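Local coordinates for N-acetyltransferase domain-containing protein (Xanthomonas campestris pv. campestris, PDB 2OZH) that probably transfers an acyl group, most likely acetyl from acetyl-CoA, to an acceptor not yet identified, as a member of the GNAT acetyltransferase family, at residues V5-I16 and I42-V52; L18-W29 and L72-E80. All coordinates share one frame; numbering follows the deposited sequence.

Both contacts attach parts of the chain to the same mixed sheet, and they meet where Ile19 of contact 2 packs on Ile42 and Leu14 of contact 1. Contact 1 runs along the sheet's edge: it joins strand 6-8 and the loop after it to strand 46-52, mainly through backbone hydrogen bonds, with waters and an asparagine beyond the last pair. Contact 2 sets helix 16-26 across strand 69-77, and there side chains do the work: an aromatic ring under a methyl, leucine tips and one indole N-H to carboxylate hydrogen bond. Each is partly buried, but contact 1 includes more exposed residues, whereas none of the touching residues of contact 2 is exposed.

Contact 1: V5-I16 and I42-V52; sequences VHVSTDNSLLDI and IDHSLCFGGFV. With EDO (1,2-ethanediol), chain G.
His6 and Phe51, then Ser8 and Gly49, form antiparallel hydrogen-bonded pairs that hold strand 6-8 to strand 46-52, the strand directions 159° apart. His6 N donates to Phe51 O at 2.9 Å and Phe51 N returns to His6 O; Ser8 and Gly49 repeat the exchange, with Gly49 N to Ser8 O at 2.8 Å. Val7 and Gly50 form the non-hydrogen-bonded pair between them. Beyond the Ser8-Gly49 pair no further direct backbone bond is made, and waters take over: one accepts from Cys47 N (2.9 Å) and also meets Thr9 O and Asn11 OD1, while another links Asn11 OD1 to Cys47 O. The other end of this amide turns to helix 35-43, where ND2 gives Ile42 O a weak bond, bent to 127° at the hydrogen.

In GNAT folds the N-terminal strand commonly forms this kind of antiparallel edge, and the loop behind it leads into the first helix. Here the two sides of the sheet are packed differently. Thr9 CG2 lies over one face of Phe48, 3.8 Å from the ring centroid; with OG1 set between backbone N and carbonyl carbon (chi1 54°), the methyl is turned to the ring. On the other side, Phe51 reaches back so that CZ touches Leu13 CB at 3.8 Å. Leu14 sends CD2 to Gly49 CA, where no side chain intervenes, and CD1 tip to tip against Ile42 CG2 (3.7 Å). Ile16 CD1 meets Ile42 CD1 in the same fashion at 3.6 Å.

The loop's shape is set locally: Ser8 OG accepts from Asp10 N in an ST turn, and Asp10 OD1 accepts from both Ser12 N and OG from one face of its carboxylate, the first of these making an Asx turn. Farther out, Gln56 holds Asp15 N, and Val94 and Leu90 of helix 86-96 back Phe48 and Val7.

Contact 2: L18-W29 and L72-E80; sequences LIHRTLSQDTDW and LGDVFVLPE. With EDO (1,2-ethanediol), chain E; EDO (1,2-ethanediol), chain F.
Thr22 and Phe76 make the central aromatic contact: the methyl CG2 stands over the middle of the ring, 3.6 Å from its centroid and only 5° off the normal, a clear CH-pi geometry. CG2 is anti to the backbone N, while OG1, on the helix side, bonds to Leu18 O at 2.9 Å and so fixes the rotation that presents the methyl. Ile19 CG1 comes to the edge of the same ring.

Apolar tips extend the contact on one flank, with Leu18 CD1 and Leu78 CD1 end to end at 4.0 Å; Leu23 CD2 touches Phe76 CD2 at 4.2 Å.

One polar bond spans the segments. Trp29 NE1 donates to Asp74 OD1 at 2.8 Å, the oxygen lying in the indole plane and using its anti lone pair; ring and carboxylate are nearly coplanar (22°). OD2 has its own partner in the salt bridge to Arg61, so the carboxylate is gripped at both oxygens. Leu23 CD1 lies across the same carboxylate, 3.8 Å from Asp74 OD2.

Helix 18-26 runs at 99° to strand 72-77. Asp74 has left-handed backbone angles, consistent with the bulge characteristic of this strand in GNAT enzymes; Val75 N donates at 3.1 Å to O1 of an ethanediol, probably from the crystallisation liquor. In relatives the bulged strand lines the opening between it and the next strand (here 105-109) where acetyl-CoA binds, a role inferred here.

Contact 1: V5-I16 and I42-V52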
loop_
_atom_site.group_PDB
_atom_site.type_symbol
_atom_site.label_atom_id
_atom_site.label_comp_id
_atom_site.label_asym_id
_atom_site.label_seq_id
_atom_site.Cartn_x
_atom_site.Cartn_y
_atom_site.Cartn_z
ATOM N N VAL A 5 -27.682 0.391 6.871
ATOM C CA VAL A 5 -26.694 1.074 6.007
ATOM C C VAL A 5 -26.310 0.192 4.856
ATOM O O VAL A 5 -26.070 -1.001 5.014
ATOM C CB VAL A 5 -25.431 1.529 6.805
ATOM C CG1 VAL A 5 -24.699 0.315 7.409
ATOM C CG2 VAL A 5 -24.485 2.371 6.002
ATOM N N HIS A 6 -26.170 0.788 3.677
ATOM C CA HIS A 6 -25.733 0.033 2.534
ATOM C C HIS A 6 -24.233 0.201 2.381
ATOM O O HIS A 6 -23.732 1.333 2.389
ATOM C CB HIS A 6 -26.365 0.607 1.264
ATOM C CG HIS A 6 -27.846 0.570 1.248
ATOM N ND1 HIS A 6 -28.556 -0.601 1.090
ATOM C CD2 HIS A 6 -28.760 1.558 1.350
ATOM C CE1 HIS A 6 -29.847 -0.319 1.101
ATOM N NE2 HIS A 6 -29.999 0.981 1.268
ATOM N N VAL A 7 -23.487 -0.900 2.190
ATOM C CA VAL A 7 -22.053 -0.853 1.995
ATOM C C VAL A 7 -21.778 -1.310 0.581
ATOM O O VAL A 7 -22.264 -2.372 0.152
ATOM C CB VAL A 7 -21.277 -1.743 3.007
ATOM C CG1 VAL A 7 -19.797 -1.651 2.726
ATOM C CG2 VAL A 7 -21.575 -1.247 4.445
ATOM N N SER A 8 -21.053 -0.497 -0.176
ATOM C CA SER A 8 -20.705 -0.823 -1.543
ATOM C C SER A 8 -19.240 -0.615 -1.819
ATOM O O SER A 8 -18.595 0.249 -1.204
ATOM C CB SER A 8 -21.487 0.068 -2.490
ATOM O OG SER A 8 -21.204 -0.233 -3.871
ATOM N N THR A 9 -18.714 -1.415 -2.752
ATOM C CA THR A 9 -17.395 -1.188 -3.297
ATOM C C THR A 9 -17.424 -0.704 -4.750
ATOM O O THR A 9 -16.395 -0.658 -5.414
ATOM C CB THR A 9 -16.498 -2.432 -3.210
ATOM O OG1 THR A 9 -17.181 -3.530 -3.830
ATOM C CG2 THR A 9 -16.187 -2.750 -1.769
ATOM N N ASP A 10 -18.599 -0.298 -5.235
ATOM C CA ASP A 10 -18.755 0.260 -6.570
ATOM C C ASP A 10 -18.463 1.758 -6.546
ATOM O O ASP A 10 -19.276 2.537 -6.022
ATOM C CB ASP A 10 -20.179 -0.028 -7.046
ATOM C CG ASP A 10 -20.433 0.445 -8.459
ATOM O OD1 ASP A 10 -19.691 1.263 -9.024
ATOM O OD2 ASP A 10 -21.466 -0.015 -9.006
ATOM N N ASN A 11 -17.324 2.165 -7.115
ATOM C CA ASN A 11 -16.931 3.548 -7.049
ATOM C C ASN A 11 -17.920 4.489 -7.692
ATOM O O ASN A 11 -17.936 5.688 -7.341
ATOM C CB ASN A 11 -15.574 3.767 -7.693
ATOM C CG ASN A 11 -14.403 3.233 -6.867
ATOM O OD1 ASN A 11 -14.563 2.733 -5.764
ATOM N ND2 ASN A 11 -13.211 3.403 -7.414
ATOM N N SER A 12 -18.731 3.990 -8.626
ATOM C CA SER A 12 -19.696 4.865 -9.266
ATOM C C SER A 12 -20.742 5.446 -8.315
ATOM O O SER A 12 -21.333 6.485 -8.636
ATOM C CB SER A 12 -20.386 4.184 -10.448
ATOM O OG SER A 12 -21.254 3.161 -10.007
ATOM N N LEU A 13 -20.994 4.783 -7.197
ATOM C CA LEU A 13 -21.932 5.270 -6.186
ATOM C C LEU A 13 -21.317 6.326 -5.270
ATOM O O LEU A 13 -22.056 7.074 -4.632
ATOM C CB LEU A 13 -22.416 4.124 -5.316
ATOM C CG LEU A 13 -23.408 3.215 -6.028
ATOM C CD1 LEU A 13 -23.456 1.836 -5.374
ATOM C CD2 LEU A 13 -24.783 3.829 -6.030
ATOM N N LEU A 14 -19.991 6.437 -5.213
ATOM C CA LEU A 14 -19.372 7.379 -4.275
ATOM C C LEU A 14 -19.738 8.818 -4.597
ATOM O O LEU A 14 -19.834 9.200 -5.778
ATOM C CB LEU A 14 -17.856 7.227 -4.300
ATOM C CG LEU A 14 -17.300 5.880 -3.829
ATOM C CD1 LEU A 14 -15.813 5.823 -4.128
ATOM C CD2 LEU A 14 -17.569 5.645 -2.352
ATOM N N ASP A 15 -19.866 9.618 -3.552
ATOM C CA ASP A 15 -20.077 11.060 -3.667
ATOM C C ASP A 15 -18.694 11.689 -3.543
ATOM O O ASP A 15 -18.203 11.949 -2.451
ATOM C CB ASP A 15 -21.045 11.519 -2.581
ATOM C CG ASP A 15 -21.395 13.004 -2.656
ATOM O OD1 ASP A 15 -20.618 13.763 -3.280
ATOM O OD2 ASP A 15 -22.424 13.378 -2.040
ATOM N N ILE A 16 -18.026 11.890 -4.676
ATOM C CA ILE A 16 -16.646 12.335 -4.688
ATOM C C ILE A 16 -16.529 13.707 -4.057
ATOM O O ILE A 16 -15.567 13.964 -3.331
ATOM C CB ILE A 16 -16.061 12.321 -6.136
ATOM C CG1 ILE A 16 -16.207 10.938 -6.792
ATOM C CG2 ILE A 16 -14.627 12.791 -6.128
ATOM C CD1 ILE A 16 -15.439 9.825 -6.141
ATOM N N ILE A 42 -9.065 7.341 -5.550
ATOM C CA ILE A 42 -10.226 6.472 -5.566
ATOM C C ILE A 42 -10.190 5.518 -6.751
ATOM O O ILE A 42 -10.490 4.326 -6.600
ATOM C CB ILE A 42 -11.506 7.358 -5.514
ATOM C CG1 ILE A 42 -11.694 7.875 -4.082
ATOM C CG2 ILE A 42 -12.732 6.616 -6.021
ATOM C CD1 ILE A 42 -12.771 8.932 -3.921
ATOM N N ASP A 43 -9.794 6.047 -7.914
ATOM C CA ASP A 43 -9.754 5.245 -9.129
ATOM C C ASP A 43 -8.804 4.057 -8.986
ATOM O O ASP A 43 -9.010 3.013 -9.616
ATOM C CB ASP A 43 -9.312 6.082 -10.308
ATOM C CG ASP A 43 -10.347 7.098 -10.768
ATOM O OD1 ASP A 43 -11.509 7.037 -10.374
ATOM O OD2 ASP A 43 -9.943 7.957 -11.589
ATOM N N HIS A 44 -7.809 4.170 -8.119
ATOM C CA HIS A 44 -6.784 3.123 -7.965
ATOM C C HIS A 44 -6.805 2.426 -6.629
ATOM O O HIS A 44 -5.834 1.781 -6.222
ATOM C CB HIS A 44 -5.405 3.716 -8.263
ATOM C CG HIS A 44 -5.277 4.171 -9.661
ATOM N ND1 HIS A 44 -5.074 3.293 -10.700
ATOM C CD2 HIS A 44 -5.389 5.410 -10.202
ATOM C CE1 HIS A 44 -5.038 3.987 -11.826
ATOM N NE2 HIS A 44 -5.236 5.264 -11.557
ATOM N N SER A 45 -7.932 2.510 -5.940
ATOM C CA SER A 45 -8.129 1.879 -4.659
ATOM C C SER A 45 -9.381 1.050 -4.639
ATOM O O SER A 45 -10.271 1.232 -5.477
ATOM C CB SER A 45 -8.286 2.953 -3.562
ATOM O OG SER A 45 -7.143 3.791 -3.508
ATOM N N LEU A 46 -9.474 0.173 -3.642
ATOM C CA LEU A 46 -10.694 -0.534 -3.310
ATOM C C LEU A 46 -11.389 0.263 -2.227
ATOM O O LEU A 46 -10.916 0.399 -1.106
ATOM C CB LEU A 46 -10.404 -1.954 -2.826
ATOM C CG LEU A 46 -11.616 -2.796 -2.429
ATOM C CD1 LEU A 46 -12.567 -2.988 -3.566
ATOM C CD2 LEU A 46 -11.139 -4.165 -1.939
ATOM N N CYS A 47 -12.488 0.902 -2.614
ATOM C CA CYS A 47 -13.168 1.861 -1.765
ATOM C C CYS A 47 -14.468 1.281 -1.252
ATOM O O CYS A 47 -15.171 0.562 -1.974
ATOM C CB CYS A 47 -13.475 3.152 -2.509
ATOM S SG CYS A 47 -12.017 4.005 -3.146
ATOM N N PHE A 48 -14.773 1.603 0.001
ATOM C CA PHE A 48 -15.991 1.142 0.697
ATOM C C PHE A 48 -16.804 2.385 1.034
ATOM O O PHE A 48 -16.380 3.223 1.831
ATOM C CB PHE A 48 -15.619 0.377 1.979
ATOM C CG PHE A 48 -14.862 -0.892 1.694
ATOM C CD1 PHE A 48 -13.529 -0.854 1.364
ATOM C CD2 PHE A 48 -15.487 -2.139 1.736
ATOM C CE1 PHE A 48 -12.840 -2.021 1.070
ATOM C CE2 PHE A 48 -14.812 -3.294 1.433
ATOM C CZ PHE A 48 -13.488 -3.237 1.104
ATOM N N GLY A 49 -17.972 2.491 0.435
ATOM C CA GLY A 49 -18.876 3.577 0.768
ATOM C C GLY A 49 -20.027 3.065 1.583
ATOM O O GLY A 49 -20.535 1.978 1.336
ATOM N N GLY A 50 -20.469 3.849 2.553
ATOM C CA GLY A 50 -21.672 3.563 3.293
ATOM C C GLY A 50 -22.729 4.620 2.994
ATOM O O GLY A 50 -22.408 5.802 2.930
ATOM N N PHE A 51 -23.937 4.140 2.754
ATOM C CA PHE A 51 -25.022 4.989 2.265
ATOM C C PHE A 51 -26.296 4.751 3.050
ATOM O O PHE A 51 -26.620 3.597 3.369
ATOM C CB PHE A 51 -25.308 4.691 0.789
ATOM C CG PHE A 51 -24.099 4.844 -0.106
ATOM C CD1 PHE A 51 -23.207 3.806 -0.250
ATOM C CD2 PHE A 51 -23.845 6.030 -0.781
ATOM C CE1 PHE A 51 -22.109 3.923 -1.040
ATOM C CE2 PHE A 51 -22.739 6.169 -1.564
ATOM C CZ PHE A 51 -21.881 5.139 -1.716
ATOM N N VAL A 52 -27.018 5.831 3.304
ATOM C CA VAL A 52 -28.336 5.759 3.928
ATOM C C VAL A 52 -29.262 6.710 3.176
ATOM O O VAL A 52 -28.965 7.875 3.036
ATOM C CB VAL A 52 -28.273 6.153 5.422
ATOM C CG1 VAL A 52 -29.684 6.136 6.047
ATOM C CG2 VAL A 52 -27.325 5.238 6.176
HETATM C C1 EDO G . -2.104 6.031 -14.183
HETATM O O1 EDO G . -2.394 4.675 -13.827
HETATM C C2 EDO G . -2.141 6.881 -12.923
HETATM O O2 EDO G . -3.335 7.663 -12.899
HETATM O O HOH W 1 -13.805 0.200 -5.140
HETATM O O HOH W 2 -16.660 2.251 -3.686
HETATM O O HOH W 3 -13.228 5.003 -9.867
#

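Contact 2: L18-W29 and L72-E80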
loop_
_atom_site.group_PDB
_atom_site.type_symbol
_atom_site.label_atom_id
_atom_site.label_comp_id
_atom_site.label_asym_id
_atom_site.label_seq_id
_atom_site.Cartn_x
_atom_site.Cartn_y
_atom_site.Cartn_z
ATOM N N LEU A 18 -18.389 15.065 -1.696
ATOM C CA LEU A 18 -18.456 14.904 -0.242
ATOM C C LEU A 18 -17.139 14.387 0.325
ATOM O O LEU A 18 -16.679 14.847 1.384
ATOM C CB LEU A 18 -19.587 13.930 0.128
ATOM C CG LEU A 18 -19.668 13.534 1.603
ATOM C CD1 LEU A 18 -20.183 14.626 2.468
ATOM C CD2 LEU A 18 -20.470 12.252 1.777
ATOM N N ILE A 19 -16.553 13.383 -0.320
ATOM C CA ILE A 19 -15.331 12.811 0.163
ATOM C C ILE A 19 -14.230 13.860 0.113
ATOM O O ILE A 19 -13.435 13.984 1.033
ATOM C CB ILE A 19 -14.958 11.554 -0.663
ATOM C CG1 ILE A 19 -15.975 10.444 -0.461
ATOM C CG2 ILE A 19 -13.548 11.080 -0.323
ATOM C CD1 ILE A 19 -15.890 9.399 -1.559
ATOM N N HIS A 20 -14.114 14.564 -0.999
ATOM C CA HIS A 20 -13.132 15.619 -1.137
ATOM C C HIS A 20 -13.276 16.680 -0.058
ATOM O O HIS A 20 -12.295 17.054 0.597
ATOM C CB HIS A 20 -13.256 16.250 -2.524
ATOM C CG HIS A 20 -12.391 17.449 -2.755
ATOM N ND1 HIS A 20 -12.837 18.511 -3.514
ATOM C CD2 HIS A 20 -11.141 17.756 -2.345
ATOM C CE1 HIS A 20 -11.881 19.437 -3.536
ATOM N NE2 HIS A 20 -10.830 18.990 -2.865
ATOM N N ARG A 21 -14.475 17.197 0.139
ATOM C CA ARG A 21 -14.669 18.232 1.159
ATOM C C ARG A 21 -14.303 17.716 2.536
ATOM O O ARG A 21 -13.650 18.396 3.320
ATOM C CB ARG A 21 -16.128 18.725 1.130
ATOM C CG ARG A 21 -16.502 19.489 -0.144
ATOM C CD ARG A 21 -18.088 19.548 -0.415
ATOM N NE ARG A 21 -18.272 19.963 -1.802
ATOM C CZ ARG A 21 -18.927 19.346 -2.741
ATOM N NH1 ARG A 21 -19.701 18.275 -2.488
ATOM N NH2 ARG A 21 -18.791 19.775 -3.980
ATOM N N THR A 22 -14.749 16.503 2.843
ATOM C CA THR A 22 -14.505 15.903 4.159
ATOM C C THR A 22 -13.028 15.723 4.405
ATOM O O THR A 22 -12.492 16.130 5.448
ATOM C CB THR A 22 -15.255 14.581 4.293
ATOM O OG1 THR A 22 -16.676 14.809 4.244
ATOM C CG2 THR A 22 -14.890 13.867 5.602
ATOM N N LEU A 23 -12.349 15.101 3.454
ATOM C CA LEU A 23 -10.916 14.848 3.621
ATOM C C LEU A 23 -10.138 16.155 3.689
ATOM O O LEU A 23 -9.254 16.339 4.539
ATOM C CB LEU A 23 -10.383 13.956 2.492
ATOM C CG LEU A 23 -10.900 12.516 2.483
ATOM C CD1 LEU A 23 -10.275 11.765 1.359
ATOM C CD2 LEU A 23 -10.629 11.802 3.809
ATOM N N SER A 24 -10.453 17.092 2.799
ATOM C CA SER A 24 -9.730 18.353 2.694
ATOM C C SER A 24 -9.903 19.237 3.897
ATOM O O SER A 24 -8.987 19.956 4.295
ATOM C CB SER A 24 -10.222 19.143 1.477
ATOM O OG SER A 24 -9.500 20.377 1.372
ATOM N N GLN A 25 -11.105 19.243 4.445
ATOM C CA GLN A 25 -11.452 20.213 5.486
ATOM C C GLN A 25 -11.564 19.654 6.879
ATOM O O GLN A 25 -11.328 20.397 7.854
ATOM C CB GLN A 25 -12.759 20.903 5.109
ATOM C CG GLN A 25 -12.695 21.605 3.782
ATOM C CD GLN A 25 -13.995 22.187 3.328
ATOM O OE1 GLN A 25 -15.064 21.613 3.556
ATOM N NE2 GLN A 25 -13.920 23.314 2.632
ATOM N N ASP A 26 -11.955 18.390 7.018
ATOM C CA ASP A 26 -12.267 17.828 8.325
ATOM C C ASP A 26 -11.343 16.709 8.777
ATOM O O ASP A 26 -11.665 16.020 9.741
ATOM C CB ASP A 26 -13.710 17.348 8.311
ATOM C CG ASP A 26 -14.678 18.491 8.113
ATOM O OD1 ASP A 26 -14.577 19.494 8.868
ATOM O OD2 ASP A 26 -15.530 18.446 7.192
ATOM N N THR A 27 -10.191 16.566 8.129
ATOM C CA THR A 27 -9.164 15.617 8.545
ATOM C C THR A 27 -7.819 16.322 8.596
ATOM O O THR A 27 -7.572 17.250 7.859
ATOM C CB THR A 27 -9.065 14.369 7.628
ATOM O OG1 THR A 27 -8.326 14.663 6.432
ATOM C CG2 THR A 27 -10.423 13.784 7.291
ATOM N N ASP A 28 -6.907 15.842 9.443
ATOM C CA ASP A 28 -5.561 16.386 9.376
ATOM C C ASP A 28 -4.706 15.700 8.310
ATOM O O ASP A 28 -3.888 16.363 7.623
ATOM C CB ASP A 28 -4.880 16.396 10.742
ATOM C CG ASP A 28 -4.778 15.054 11.374
ATOM O OD1 ASP A 28 -5.262 14.041 10.831
ATOM O OD2 ASP A 28 -4.161 15.013 12.470
ATOM N N TRP A 29 -4.941 14.400 8.106
ATOM C CA TRP A 29 -4.081 13.630 7.249
ATOM C C TRP A 29 -4.253 13.991 5.781
ATOM O O TRP A 29 -3.375 13.762 4.980
ATOM C CB TRP A 29 -4.287 12.104 7.441
ATOM C CG TRP A 29 -5.633 11.574 6.982
ATOM C CD1 TRP A 29 -5.960 11.224 5.717
ATOM C CD2 TRP A 29 -6.803 11.368 7.766
ATOM N NE1 TRP A 29 -7.266 10.772 5.654
ATOM C CE2 TRP A 29 -7.812 10.875 6.898
ATOM C CE3 TRP A 29 -7.119 11.552 9.122
ATOM C CZ2 TRP A 29 -9.097 10.543 7.347
ATOM C CZ3 TRP A 29 -8.403 11.224 9.550
ATOM C CH2 TRP A 29 -9.358 10.723 8.676
ATOM N N LEU A 72 -4.940 0.577 4.831
ATOM C CA LEU A 72 -6.225 1.204 5.110
ATOM C C LEU A 72 -6.017 2.659 5.429
ATOM O O LEU A 72 -5.190 3.015 6.233
ATOM C CB LEU A 72 -6.850 0.509 6.317
ATOM C CG LEU A 72 -8.199 1.028 6.814
ATOM C CD1 LEU A 72 -9.298 0.737 5.781
ATOM C CD2 LEU A 72 -8.541 0.452 8.195
ATOM N N GLY A 73 -6.873 3.500 4.865
ATOM C CA GLY A 73 -6.910 4.913 5.236
ATOM C C GLY A 73 -8.222 5.571 4.863
ATOM O O GLY A 73 -9.152 4.942 4.377
ATOM N N ASP A 74 -8.271 6.863 5.129
ATOM C CA ASP A 74 -9.403 7.725 4.781
ATOM C C ASP A 74 -10.715 7.305 5.446
ATOM O O ASP A 74 -11.782 7.625 4.954
ATOM C CB ASP A 74 -9.577 7.854 3.272
ATOM C CG ASP A 74 -8.451 8.625 2.597
ATOM O OD1 ASP A 74 -7.739 9.397 3.252
ATOM O OD2 ASP A 74 -8.378 8.526 1.353
ATOM N N VAL A 75 -10.664 6.656 6.588
ATOM C CA VAL A 75 -11.881 6.197 7.260
ATOM C C VAL A 75 -12.587 7.361 7.889
ATOM O O VAL A 75 -11.996 8.153 8.666
ATOM C CB VAL A 75 -11.554 5.126 8.322
ATOM C CG1 VAL A 75 -12.809 4.743 9.114
ATOM C CG2 VAL A 75 -10.932 3.891 7.677
ATOM N N PHE A 76 -13.885 7.510 7.583
ATOM C CA PHE A 76 -14.673 8.494 8.267
ATOM C C PHE A 76 -16.154 8.101 8.268
ATOM O O PHE A 76 -16.627 7.368 7.408
ATOM C CB PHE A 76 -14.493 9.911 7.676
ATOM C CG PHE A 76 -15.079 10.135 6.286
ATOM C CD1 PHE A 76 -16.433 10.339 6.111
ATOM C CD2 PHE A 76 -14.269 10.231 5.173
ATOM C CE1 PHE A 76 -16.989 10.616 4.843
ATOM C CE2 PHE A 76 -14.803 10.488 3.924
ATOM C CZ PHE A 76 -16.139 10.658 3.752
ATOM N N VAL A 77 -16.851 8.673 9.256
ATOM C CA VAL A 77 -18.313 8.692 9.342
ATOM C C VAL A 77 -18.707 10.132 9.587
ATOM O O VAL A 77 -18.111 10.780 10.439
ATOM C CB VAL A 77 -18.824 7.780 10.467
ATOM C CG1 VAL A 77 -20.318 7.908 10.626
ATOM C CG2 VAL A 77 -18.433 6.336 10.201
ATOM N N LEU A 78 -19.708 10.642 8.862
ATOM C CA LEU A 78 -20.146 12.016 9.067
ATOM C C LEU A 78 -20.674 12.180 10.474
ATOM O O LEU A 78 -21.286 11.258 11.036
ATOM C CB LEU A 78 -21.170 12.421 8.032
ATOM C CG LEU A 78 -20.641 12.460 6.593
ATOM C CD1 LEU A 78 -21.778 12.886 5.691
ATOM C CD2 LEU A 78 -19.418 13.381 6.455
ATOM N N PRO A 79 -20.436 13.331 11.102
ATOM C CA PRO A 79 -20.745 13.479 12.518
ATOM C C PRO A 79 -22.173 13.208 12.923
ATOM O O PRO A 79 -22.400 12.625 14.005
ATOM C CB PRO A 79 -20.390 14.950 12.804
ATOM C CG PRO A 79 -19.357 15.282 11.822
ATOM C CD PRO A 79 -19.722 14.509 10.561
ATOM N N GLU A 80 -23.144 13.572 12.106
ATOM C CA GLU A 80 -24.539 13.351 12.481
ATOM C C GLU A 80 -24.976 11.889 12.383
ATOM O O GLU A 80 -26.086 11.548 12.789
ATOM C CB GLU A 80 -25.491 14.261 11.686
ATOM C CG GLU A 80 -25.679 13.894 10.262
ATOM C CD GLU A 80 -24.648 14.491 9.288
ATOM O OE1 GLU A 80 -23.489 14.872 9.669
ATOM O OE2 GLU A 80 -25.036 14.550 8.091
HETATM C C1 EDO E . -7.970 4.575 8.977
HETATM O O1 EDO E . -8.143 5.766 8.186
HETATM C C2 EDO E . -6.611 4.530 9.613
HETATM O O2 EDO E . -6.486 5.513 10.644
HETATM C C1 EDO F . -14.864 13.269 9.984
HETATM O O1 EDO F . -13.638 13.365 9.278
HETATM C C2 EDO F . -16.061 13.404 9.055
HETATM O O2 EDO F . -16.672 14.711 9.152
#